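Local coordinates for ESX-1 secretion system protein EccA1 (Mycobacterium tuberculosis, PDB 4F3V) that belongs to the ESX-1 (type VII) secretion system, here as the N-terminal domain of an ATPase that may supply energy for exporting virulence factors, at residues Ile44-Cys49 with Arg54-Arg59; Tyr96-Thr99 with Ala103-Met106; Gly107-Glu112 with Glu123-Ala128; Leu136-Lys141 with Gly162-Lys167. One frame throughout, in Å; residues are numbered along the deposited sequence.

Contact 1 of 4, residues Ile44-Cys49 with Arg54-Arg59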
loop_
_atom_site.group_PDB
_atom_site.type_symbol
_atom_site.label_atom_id
_atom_site.label_comp_id
_atom_site.label_asym_id
_atom_site.label_seq_id
_atom_site.Cartn_x
_atom_site.Cartn_y
_atom_site.Cartn_z
ATOM N N ILE A 44 -13.293 1.599 11.654
ATOM C CA ILE A 44 -12.587 0.372 11.298
ATOM C C ILE A 44 -13.590 -0.761 10.956
ATOM O O ILE A 44 -13.367 -1.548 10.045
ATOM C CB ILE A 44 -11.586 -0.036 12.417
ATOM C CG1 ILE A 44 -10.497 1.061 12.538
ATOM C CG2 ILE A 44 -10.963 -1.404 12.143
ATOM C CD1 ILE A 44 -9.627 0.945 13.790
ATOM N N GLY A 45 -14.671 -0.847 11.707
ATOM C CA GLY A 45 -15.763 -1.791 11.388
ATOM C C GLY A 45 -16.287 -1.569 9.976
ATOM O O GLY A 45 -16.506 -2.528 9.231
ATOM N N ARG A 46 -16.453 -0.305 9.579
ATOM C CA ARG A 46 -16.919 0.008 8.219
ATOM C C ARG A 46 -15.936 -0.501 7.166
ATOM O O ARG A 46 -16.352 -1.088 6.140
ATOM C CB ARG A 46 -17.175 1.496 8.037
ATOM C CG ARG A 46 -18.401 1.989 8.796
ATOM C CD ARG A 46 -18.546 3.496 8.769
ATOM N NE ARG A 46 -18.636 4.025 7.413
ATOM C CZ ARG A 46 -19.275 5.147 7.057
ATOM N NH1 ARG A 46 -19.892 5.917 7.949
ATOM N NH2 ARG A 46 -19.265 5.511 5.790
ATOM N N ILE A 47 -14.641 -0.296 7.430
ATOM C CA ILE A 47 -13.577 -0.815 6.560
ATOM C C ILE A 47 -13.697 -2.336 6.429
ATOM O O ILE A 47 -13.640 -2.887 5.341
ATOM C CB ILE A 47 -12.164 -0.446 7.085
ATOM C CG1 ILE A 47 -11.943 1.070 6.992
ATOM C CG2 ILE A 47 -11.104 -1.196 6.287
ATOM C CD1 ILE A 47 -10.624 1.577 7.578
ATOM N N ARG A 48 -13.889 -3.007 7.564
ATOM C CA ARG A 48 -14.069 -4.446 7.545
ATOM C C ARG A 48 -15.250 -4.869 6.647
ATOM O O ARG A 48 -15.210 -5.950 6.052
ATOM C CB ARG A 48 -14.281 -4.949 8.965
ATOM C CG ARG A 48 -14.793 -6.366 9.088
ATOM C CD ARG A 48 -13.775 -7.370 8.618
ATOM N NE ARG A 48 -14.276 -8.721 8.860
ATOM C CZ ARG A 48 -15.183 -9.345 8.115
ATOM N NH1 ARG A 48 -15.716 -8.766 7.050
ATOM N NH2 ARG A 48 -15.561 -10.565 8.448
ATOM N N CYS A 49 -16.293 -4.040 6.583
ATOM C CA CYS A 49 -17.495 -4.368 5.791
ATOM C C CYS A 49 -17.366 -3.960 4.333
ATOM O O CYS A 49 -18.334 -4.017 3.604
ATOM C CB CYS A 49 -18.745 -3.723 6.393
ATOM S SG CYS A 49 -19.146 -4.302 8.059
ATOM N N ARG A 54 -12.027 6.863 0.926
ATOM C CA ARG A 54 -10.894 7.571 1.503
ATOM C C ARG A 54 -11.280 8.321 2.805
ATOM O O ARG A 54 -10.456 8.427 3.726
ATOM C CB ARG A 54 -10.273 8.552 0.496
ATOM C CG ARG A 54 -11.175 9.754 0.257
ATOM C CD ARG A 54 -10.815 10.798 -0.790
ATOM N NE ARG A 54 -11.988 11.689 -0.738
ATOM C CZ ARG A 54 -12.112 12.804 0.001
ATOM N NH1 ARG A 54 -11.095 13.309 0.697
ATOM N NH2 ARG A 54 -13.279 13.454 -0.002
ATOM N N VAL A 55 -12.511 8.833 2.892
ATOM C CA VAL A 55 -12.940 9.559 4.100
ATOM C C VAL A 55 -13.015 8.630 5.343
ATOM O O VAL A 55 -12.628 9.007 6.454
ATOM C CB VAL A 55 -14.252 10.331 3.839
ATOM C CG1 VAL A 55 -14.807 10.927 5.124
ATOM C CG2 VAL A 55 -14.003 11.427 2.798
ATOM N N THR A 56 -13.461 7.397 5.135
ATOM C CA THR A 56 -13.534 6.421 6.202
ATOM C C THR A 56 -12.144 6.106 6.815
ATOM O O THR A 56 -11.977 6.083 8.037
ATOM C CB THR A 56 -14.245 5.143 5.690
ATOM O OG1 THR A 56 -15.646 5.419 5.483
ATOM C CG2 THR A 56 -14.081 4.023 6.648
ATOM N N LEU A 57 -11.153 5.880 5.970
ATOM C CA LEU A 57 -9.777 5.678 6.433
ATOM C C LEU A 57 -9.243 6.980 7.104
ATOM O O LEU A 57 -8.577 6.930 8.143
ATOM C CB LEU A 57 -8.899 5.278 5.265
ATOM C CG LEU A 57 -7.602 4.485 5.504
ATOM C CD1 LEU A 57 -7.608 3.616 6.749
ATOM C CD2 LEU A 57 -7.380 3.655 4.247
ATOM N N PHE A 58 -9.571 8.142 6.532
ATOM C CA PHE A 58 -9.142 9.397 7.147
ATOM C C PHE A 58 -9.689 9.524 8.564
ATOM O O PHE A 58 -8.978 9.942 9.481
ATOM C CB PHE A 58 -9.542 10.644 6.332
ATOM C CG PHE A 58 -9.467 11.925 7.132
ATOM C CD1 PHE A 58 -8.249 12.545 7.363
ATOM C CD2 PHE A 58 -10.614 12.497 7.700
ATOM C CE1 PHE A 58 -8.159 13.712 8.120
ATOM C CE2 PHE A 58 -10.523 13.660 8.475
ATOM C CZ PHE A 58 -9.296 14.256 8.683
ATOM N N ARG A 59 -10.957 9.168 8.731
ATOM C CA ARG A 59 -11.610 9.322 10.011
ATOM C C ARG A 59 -11.041 8.368 11.027
ATOM O O ARG A 59 -10.967 8.709 12.207
ATOM C CB ARG A 59 -13.123 9.166 9.881
ATOM C CG ARG A 59 -13.731 10.346 9.167
ATOM C CD ARG A 59 -14.284 11.306 10.199
ATOM N NE ARG A 59 -14.470 12.625 9.627
ATOM C CZ ARG A 59 -14.133 13.781 10.212
ATOM N NH1 ARG A 59 -13.568 13.843 11.426
ATOM N NH2 ARG A 59 -14.359 14.903 9.559
#
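Ile47 holds CG1 beside its backbone N (chi1 -67°) and runs on extended to CD1, while Thr56 sets OG1 beside its own N and leaves CG2 trans to it; these choices bring the long branch of the isoleucine alongside the threonine methyl. Ile47 CG1 lies 3.7 Å from Thr56 CG2, the two side chains sliding past each other in opposite directions. Farther out, Ile47 CD1 reaches Leu57 CD1, also at 3.7 Å, and there the side chains cross at about a right angle. Leu57 leaves its helix at a slant, and it is the CD1 branch that closes on the isoleucine.

On the other flank Arg46 bends at chi3 (58°), which turns its guanidinium toward the threonine hydroxyl. Arg46 NH2 stands 3.6 Å from Thr56 OG1, the oxygen lying oblique to the guanidinium plane. What joins them is Asp51 in the intervening turn: its OD2 is hydrogen-bonded to Thr56 OG1 and forms a salt bridge with Arg46 NE, so one carboxylate oxygen ties both helices to the turn. Thr33 OG1 holds Arg46 NH1.

The segment axes approach to 9.5 Å and run 143° apart in direction. Two successive helices, 40-48 and 54-62, packed roughly antiparallel across a short turn form a helical hairpin, the kind of helix pair that recurs in tetratricopeptide-repeat domains, the class to which this domain belongs.

Contact 2 of 4, residues Tyr96-Thr99 with Ala103-Met106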
loop_
_atom_site.group_PDB
_atom_site.type_symbol
_atom_site.label_atom_id
_atom_site.label_comp_id
_atom_site.label_asym_id
_atom_site.label_seq_id
_atom_site.Cartn_x
_atom_site.Cartn_y
_atom_site.Cartn_z
ATOM N N TYR A 96 -2.460 -5.696 5.495
ATOM C CA TYR A 96 -1.910 -5.749 6.843
ATOM C C TYR A 96 -3.096 -5.745 7.825
ATOM O O TYR A 96 -4.045 -4.993 7.615
ATOM C CB TYR A 96 -1.024 -4.511 7.054
ATOM C CG TYR A 96 -0.124 -4.641 8.232
ATOM C CD1 TYR A 96 1.080 -5.348 8.134
ATOM C CD2 TYR A 96 -0.471 -4.079 9.460
ATOM C CE1 TYR A 96 1.894 -5.509 9.238
ATOM C CE2 TYR A 96 0.339 -4.231 10.559
ATOM C CZ TYR A 96 1.523 -4.945 10.445
ATOM O OH TYR A 96 2.332 -5.069 11.545
ATOM N N PRO A 97 -3.071 -6.598 8.856
ATOM C CA PRO A 97 -4.197 -6.634 9.806
ATOM C C PRO A 97 -4.258 -5.425 10.750
ATOM O O PRO A 97 -3.231 -4.965 11.242
ATOM C CB PRO A 97 -3.943 -7.931 10.588
ATOM C CG PRO A 97 -2.454 -8.043 10.605
ATOM C CD PRO A 97 -2.037 -7.584 9.209
ATOM N N VAL A 98 -5.457 -4.909 10.981
ATOM C CA VAL A 98 -5.635 -3.743 11.831
ATOM C C VAL A 98 -5.786 -4.292 13.241
ATOM O O VAL A 98 -6.886 -4.722 13.626
ATOM C CB VAL A 98 -6.856 -2.909 11.414
ATOM C CG1 VAL A 98 -6.955 -1.616 12.224
ATOM C CG2 VAL A 98 -6.801 -2.575 9.940
ATOM N N THR A 99 -4.675 -4.362 13.976
ATOM C CA THR A 99 -4.698 -4.782 15.375
ATOM C C THR A 99 -4.172 -3.734 16.357
ATOM O O THR A 99 -4.168 -3.943 17.570
ATOM C CB THR A 99 -3.891 -6.071 15.536
ATOM O OG1 THR A 99 -2.521 -5.783 15.321
ATOM C CG2 THR A 99 -4.352 -7.160 14.505
ATOM N N ALA A 103 -1.337 -0.034 12.241
ATOM C CA ALA A 103 -2.014 -0.447 10.998
ATOM C C ALA A 103 -2.792 0.700 10.352
ATOM O O ALA A 103 -2.793 0.861 9.122
ATOM C CB ALA A 103 -2.946 -1.624 11.245
ATOM N N ILE A 104 -3.459 1.497 11.187
ATOM C CA ILE A 104 -4.259 2.597 10.677
ATOM C C ILE A 104 -3.340 3.621 10.019
ATOM O O ILE A 104 -3.662 4.143 8.931
ATOM C CB ILE A 104 -5.067 3.309 11.771
ATOM C CG1 ILE A 104 -5.948 2.316 12.561
ATOM C CG2 ILE A 104 -5.908 4.426 11.152
ATOM C CD1 ILE A 104 -6.620 2.973 13.748
ATOM N N THR A 105 -2.201 3.890 10.670
ATOM C CA THR A 105 -1.187 4.818 10.152
ATOM C C THR A 105 -0.713 4.389 8.771
ATOM O O THR A 105 -0.650 5.203 7.829
ATOM C CB THR A 105 0.060 4.859 11.066
ATOM O OG1 THR A 105 -0.290 5.196 12.409
ATOM C CG2 THR A 105 1.125 5.849 10.553
ATOM N N MET A 106 -0.402 3.107 8.658
ATOM C CA MET A 106 0.108 2.559 7.407
ATOM C C MET A 106 -0.946 2.607 6.299
ATOM O O MET A 106 -0.669 3.053 5.183
ATOM C CB MET A 106 0.582 1.126 7.606
ATOM C CG MET A 106 1.783 1.005 8.521
ATOM S SD MET A 106 2.052 -0.714 9.003
ATOM C CE MET A 106 2.941 -1.271 7.567
#
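Val98 and Ala103 bring their CA atoms to 5.0 Å where the chain passes from 96-99 into helix 101-115. The methyl of Ala103 is the hub: its CB lies 3.4 Å from Pro97 O and 3.5 Å from Val98 CA, so the helix sits directly against the backbone of Pro97 and Val98. Val98 adds its side chain alongside, with CG1 4.1 Å from Ile104 CG1 where the two branched chains meet at a slant.

Tyr96 swings CG anti to its backbone N (chi1 -164°), which places the ring against the same helix. Ala103 CB approaches the ring edge in its plane, 3.9 Å from Tyr96 CD2. One face carries Met106 SD, 4.3 Å from the Tyr96 ring centroid and only 15° off the normal, a clear Met-aromatic contact; the opposite face is covered toward the rim by Pro97 CD. Leu136 of helix 134-147 touches both Tyr96 and Met106.

Backbone hydrogen bonds join Tyr96 to Ile85 and Val98 to Ala83, pairing this strand with strand 84-86. The arrangement is a small antiparallel beta-hairpin laid against the start of the helix that follows it, set within an otherwise helical tetratricopeptide-repeat domain.

Contact 3 of 4, residues Gly107-Glu112 with Glu123-Ala128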
loop_
_atom_site.group_PDB
_atom_site.type_symbol
_atom_site.label_atom_id
_atom_site.label_comp_id
_atom_site.label_asym_id
_atom_site.label_seq_id
_atom_site.Cartn_x
_atom_site.Cartn_y
_atom_site.Cartn_z
ATOM N N GLY A 107 -2.156 2.167 6.613
ATOM C CA GLY A 107 -3.252 2.255 5.678
ATOM C C GLY A 107 -3.539 3.677 5.228
ATOM O O GLY A 107 -3.790 3.929 4.042
ATOM N N PHE A 108 -3.550 4.610 6.170
ATOM C CA PHE A 108 -3.841 6.013 5.847
ATOM C C PHE A 108 -2.742 6.581 4.932
ATOM O O PHE A 108 -3.031 7.234 3.931
ATOM C CB PHE A 108 -3.928 6.836 7.124
ATOM C CG PHE A 108 -4.090 8.313 6.893
ATOM C CD1 PHE A 108 -5.274 8.820 6.398
ATOM C CD2 PHE A 108 -3.070 9.188 7.193
ATOM C CE1 PHE A 108 -5.440 10.182 6.192
ATOM C CE2 PHE A 108 -3.235 10.546 6.998
ATOM C CZ PHE A 108 -4.424 11.053 6.502
ATOM N N ALA A 109 -1.482 6.287 5.251
ATOM C CA ALA A 109 -0.376 6.753 4.440
ATOM C C ALA A 109 -0.494 6.210 3.012
ATOM O O ALA A 109 -0.304 6.952 2.044
ATOM C CB ALA A 109 0.958 6.358 5.094
ATOM N N ALA A 110 -0.814 4.924 2.867
ATOM C CA ALA A 110 -0.952 4.321 1.525
ATOM C C ALA A 110 -2.099 4.982 0.762
ATOM O O ALA A 110 -1.950 5.331 -0.427
ATOM C CB ALA A 110 -1.165 2.812 1.602
ATOM N N CYS A 111 -3.227 5.196 1.437
ATOM C CA CYS A 111 -4.384 5.832 0.796
ATOM C C CYS A 111 -4.060 7.271 0.369
ATOM O O CYS A 111 -4.346 7.693 -0.764
ATOM C CB CYS A 111 -5.586 5.813 1.726
ATOM S SG CYS A 111 -7.072 6.552 0.996
ATOM N N GLU A 112 -3.426 8.029 1.269
ATOM C CA GLU A 112 -2.989 9.401 0.924
ATOM C C GLU A 112 -1.998 9.467 -0.245
ATOM O O GLU A 112 -2.098 10.355 -1.099
ATOM C CB GLU A 112 -2.422 10.103 2.134
ATOM C CG GLU A 112 -3.472 10.472 3.180
ATOM C CD GLU A 112 -4.637 11.354 2.673
ATOM O OE1 GLU A 112 -4.461 12.369 2.021
ATOM O OE2 GLU A 112 -5.801 10.979 2.901
ATOM N N GLU A 123 3.787 12.921 7.016
ATOM C CA GLU A 123 3.523 13.446 8.338
ATOM C C GLU A 123 2.858 12.394 9.243
ATOM O O GLU A 123 3.204 12.300 10.392
ATOM C CB GLU A 123 2.674 14.704 8.237
ATOM C CG GLU A 123 2.371 15.354 9.558
ATOM C CD GLU A 123 1.537 16.629 9.414
ATOM O OE1 GLU A 123 1.608 17.315 8.355
ATOM O OE2 GLU A 123 0.812 16.940 10.368
ATOM N N ALA A 124 1.901 11.627 8.710
ATOM C CA ALA A 124 1.258 10.558 9.484
ATOM C C ALA A 124 2.290 9.503 9.850
ATOM O O ALA A 124 2.316 9.036 10.976
ATOM C CB ALA A 124 0.093 9.925 8.711
ATOM N N LEU A 125 3.173 9.169 8.920
ATOM C CA LEU A 125 4.206 8.149 9.181
ATOM C C LEU A 125 5.166 8.559 10.303
ATOM O O LEU A 125 5.629 7.712 11.058
ATOM C CB LEU A 125 4.983 7.791 7.898
ATOM C CG LEU A 125 4.181 6.984 6.846
ATOM C CD1 LEU A 125 5.016 6.814 5.571
ATOM C CD2 LEU A 125 3.720 5.612 7.341
ATOM N N GLU A 126 5.453 9.854 10.403
ATOM C CA GLU A 126 6.410 10.380 11.358
ATOM C C GLU A 126 5.768 10.942 12.639
ATOM O O GLU A 126 6.463 11.513 13.459
ATOM C CB GLU A 126 7.253 11.466 10.660
ATOM C CG GLU A 126 8.025 10.917 9.465
ATOM C CD GLU A 126 8.846 11.965 8.733
ATOM O OE1 GLU A 126 8.696 13.172 9.023
ATOM O OE2 GLU A 126 9.653 11.562 7.856
ATOM N N ALA A 127 4.459 10.774 12.805
ATOM C CA ALA A 127 3.735 11.366 13.938
ATOM C C ALA A 127 4.027 10.692 15.269
ATOM O O ALA A 127 3.751 11.287 16.303
ATOM C CB ALA A 127 2.228 11.390 13.703
ATOM N N ALA A 128 4.578 9.476 15.268
ATOM C CA ALA A 128 4.907 8.795 16.532
ATOM C C ALA A 128 6.070 7.824 16.333
ATOM O O ALA A 128 6.330 7.398 15.228
ATOM C CB ALA A 128 3.685 8.039 17.107
#
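Phe108 sends its ring to Ala124 by setting CG anti to the backbone N (chi1 174°), which swings the phenyl out from helix 101-115. The ring is met at its edge: Ala124 CB lies in the ring plane, 3.6 Å from Phe108 CD2 and 3.8 Å from Phe108 CE2.

At the next residue of each helix the sizes are reversed, and Ala109 offers the small methyl to a larger partner. Leu125 places CG beside its own backbone N (chi1 -71°), and although its CB starts off at a slant, the fork finishes against the other helix. Ala109 CB fits there, 3.6 Å from Leu125 CD2 and 3.7 Å from Leu125 CG.

Glu112, a turn after Phe108, carries CG beside its backbone N (chi1 -71°), which lays it over one ring face, 3.5 Å above the plane and off toward the rim. The aliphatic part of an acidic side chain thus packs on the ring, while the hydrogen bond of Glu112 OE1 to Asn117 ND2 satisfies that oxygen of the carboxylate. Trp61 of helix 54-62 stacks with Phe108 and also touches Ala124.

The CA atoms of Ala109 and Ala124 lie 6.5 Å apart, a close approach consistent with the small side chain at both positions. All four touching residues are buried and apolar, which implies a union by close fit and water exclusion rather than by directed bonds.

Contact 4 of 4, residues Leu136-Lys141 with Gly162-Lys167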
loop_
_atom_site.group_PDB
_atom_site.type_symbol
_atom_site.label_atom_id
_atom_site.label_comp_id
_atom_site.label_asym_id
_atom_site.label_seq_id
_atom_site.Cartn_x
_atom_site.Cartn_y
_atom_site.Cartn_z
ATOM N N LEU A 136 8.623 -1.388 8.809
ATOM C CA LEU A 136 7.285 -1.121 8.296
ATOM C C LEU A 136 7.129 0.313 7.839
ATOM O O LEU A 136 6.546 0.566 6.788
ATOM C CB LEU A 136 6.224 -1.420 9.342
ATOM C CG LEU A 136 5.972 -2.890 9.650
ATOM C CD1 LEU A 136 5.134 -2.988 10.929
ATOM C CD2 LEU A 136 5.326 -3.602 8.473
ATOM N N VAL A 137 7.643 1.253 8.619
ATOM C CA VAL A 137 7.663 2.660 8.210
ATOM C C VAL A 137 8.544 2.871 6.982
ATOM O O VAL A 137 8.153 3.610 6.098
ATOM C CB VAL A 137 8.096 3.602 9.356
ATOM C CG1 VAL A 137 8.334 5.033 8.852
ATOM C CG2 VAL A 137 7.040 3.555 10.455
ATOM N N ALA A 138 9.706 2.218 6.924
ATOM C CA ALA A 138 10.557 2.298 5.729
ATOM C C ALA A 138 9.804 1.804 4.516
ATOM O O ALA A 138 9.825 2.453 3.466
ATOM C CB ALA A 138 11.861 1.535 5.902
ATOM N N TRP A 139 9.108 0.671 4.675
ATOM C CA TRP A 139 8.273 0.137 3.589
ATOM C C TRP A 139 7.237 1.147 3.155
ATOM O O TRP A 139 7.081 1.414 1.943
ATOM C CB TRP A 139 7.610 -1.192 3.972
ATOM C CG TRP A 139 6.631 -1.595 2.903
ATOM C CD1 TRP A 139 5.253 -1.528 2.952
ATOM C CD2 TRP A 139 6.956 -1.975 1.517
ATOM N NE1 TRP A 139 4.705 -1.900 1.737
ATOM C CE2 TRP A 139 5.682 -2.190 0.844
ATOM C CE3 TRP A 139 8.137 -2.200 0.813
ATOM C CZ2 TRP A 139 5.612 -2.590 -0.480
ATOM C CZ3 TRP A 139 8.050 -2.619 -0.516
ATOM C CH2 TRP A 139 6.816 -2.793 -1.146
ATOM N N MET A 140 6.513 1.737 4.114
ATOM C CA MET A 140 5.503 2.743 3.750
ATOM C C MET A 140 6.101 3.986 3.079
ATOM O O MET A 140 5.509 4.545 2.155
ATOM C CB MET A 140 4.658 3.166 4.940
ATOM C CG MET A 140 3.834 2.045 5.547
ATOM S SD MET A 140 2.952 0.997 4.371
ATOM C CE MET A 140 1.993 2.148 3.380
ATOM N N LYS A 141 7.279 4.405 3.505
ATOM C CA LYS A 141 7.955 5.499 2.814
ATOM C C LYS A 141 8.287 5.144 1.360
ATOM O O LYS A 141 8.157 5.979 0.480
ATOM C CB LYS A 141 9.185 5.962 3.578
ATOM C CG LYS A 141 8.825 6.682 4.866
ATOM C CD LYS A 141 10.057 7.304 5.517
ATOM C CE LYS A 141 9.712 8.095 6.768
ATOM N NZ LYS A 141 10.897 8.889 7.258
ATOM N N GLY A 162 17.956 -6.245 3.528
ATOM C CA GLY A 162 18.626 -7.506 3.892
ATOM C C GLY A 162 18.626 -7.767 5.389
ATOM O O GLY A 162 18.695 -8.908 5.815
ATOM N N LYS A 163 18.514 -6.703 6.183
ATOM C CA LYS A 163 18.532 -6.776 7.639
ATOM C C LYS A 163 17.135 -6.752 8.277
ATOM O O LYS A 163 17.018 -6.661 9.500
ATOM C CB LYS A 163 19.383 -5.615 8.201
ATOM C CG LYS A 163 20.892 -5.747 7.986
ATOM C CD LYS A 163 21.624 -4.401 8.182
ATOM C CE LYS A 163 21.300 -3.670 9.484
ATOM N NZ LYS A 163 21.862 -4.366 10.681
ATOM N N TRP A 164 16.070 -6.833 7.488
ATOM C CA TRP A 164 14.730 -6.814 8.076
ATOM C C TRP A 164 14.337 -8.153 8.680
ATOM O O TRP A 164 14.793 -9.191 8.204
ATOM C CB TRP A 164 13.725 -6.389 7.029
ATOM C CG TRP A 164 13.901 -4.958 6.598
ATOM C CD1 TRP A 164 14.949 -4.086 6.904
ATOM C CD2 TRP A 164 13.034 -4.203 5.718
ATOM N NE1 TRP A 164 14.760 -2.869 6.322
ATOM C CE2 TRP A 164 13.632 -2.864 5.601
ATOM C CE3 TRP A 164 11.847 -4.473 5.065
ATOM C CZ2 TRP A 164 13.069 -1.887 4.846
ATOM C CZ3 TRP A 164 11.285 -3.464 4.300
ATOM C CH2 TRP A 164 11.887 -2.199 4.191
ATOM N N PRO A 165 13.475 -8.149 9.728
ATOM C CA PRO A 165 13.012 -9.444 10.273
ATOM C C PRO A 165 12.076 -10.162 9.282
ATOM O O PRO A 165 12.285 -11.323 8.881
ATOM C CB PRO A 165 12.206 -9.050 11.536
ATOM C CG PRO A 165 12.543 -7.621 11.801
ATOM C CD PRO A 165 12.900 -7.016 10.473
ATOM N N ASP A 166 11.084 -9.396 8.854
ATOM C CA ASP A 166 9.946 -9.877 8.125
ATOM C C ASP A 166 10.418 -10.186 6.703
ATOM O O ASP A 166 10.698 -9.276 5.933
ATOM C CB ASP A 166 8.899 -8.765 8.181
ATOM C CG ASP A 166 7.617 -9.128 7.500
ATOM O OD1 ASP A 166 7.639 -10.079 6.703
ATOM O OD2 ASP A 166 6.596 -8.440 7.764
ATOM N N LYS A 167 10.543 -11.474 6.384
ATOM C CA LYS A 167 11.098 -11.887 5.098
ATOM C C LYS A 167 10.145 -11.625 3.931
ATOM O O LYS A 167 10.600 -11.479 2.796
ATOM C CB LYS A 167 11.548 -13.352 5.103
ATOM C CG LYS A 167 12.789 -13.610 5.951
ATOM C CD LYS A 167 13.689 -14.710 5.394
ATOM C CE LYS A 167 14.415 -15.432 6.525
ATOM N NZ LYS A 167 15.377 -16.444 6.013
#
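Trp164 meets helix 134-147 with the benzo half of its indole, which Ala138 CB and Trp139 N both approach obliquely. Ala138 CB is 3.8 Å from Trp164 CZ2 and 4.1 Å from Trp164 CH2, so the methyl sits near the bond joining those two carbons. Trp139 N comes 4.0 Å from Trp164 CH2, and Trp139 CB lies 4.3 Å from Trp164 CZ3. The indole of Trp139 is turned to other partners: its ring meets Tyr91 with the planes at about 55°, and its NE1 is hydrogen-bonded to Ile87 O.

Trp164 carries CG beside its backbone N; this chi1 (-67°) takes the indole toward the helix, and chi2 near 9° turns the pyrrole CD1 back beside CA, leaving the benzo half to lead. Trp164 sits in the connection between helices 151-158 and 167-183, so in this tetratricopeptide-repeat domain the tryptophan spans from an inter-helix connection back to an earlier helix. It also touches Ala173 of helix 167-183, the helix against which the Trp139 ring rests at Ala172 and Ala176.

A weak hydrogen bond from Trp164 NE1 to Ser160 OG adds some hold on the polar edge of the indole. Just beyond, Asp166 is the N-cap of helix 167-183: its OD1 accepts from Leu169 N and, weakly, from Phe168 N.

Contact 3 is the fully buried one; contacts 1, 2 and 4 are each partly buried. Contacts 2 and 3 occupy successive turns of helix 101-115, and contact 1 packs on the same helix through Leu57 with Cys111 and Ile44 with Ile104. Helix 134-147, the helical side of contact 4, reaches contact 2 where Met106 CE lies 3.5 Å from Leu136 CD2, and contact 3 through Leu125 on Met140 and the Glu126–Lys141 salt bridge. Contacts 1 and 4 do not touch. Buried contact 3 is purely apolar across its segments, whereas partly buried contact 1 has a charged turn at its flank and contact 4 draws its aromatic group from a loop; contact 2 sets sulfur over an aromatic face.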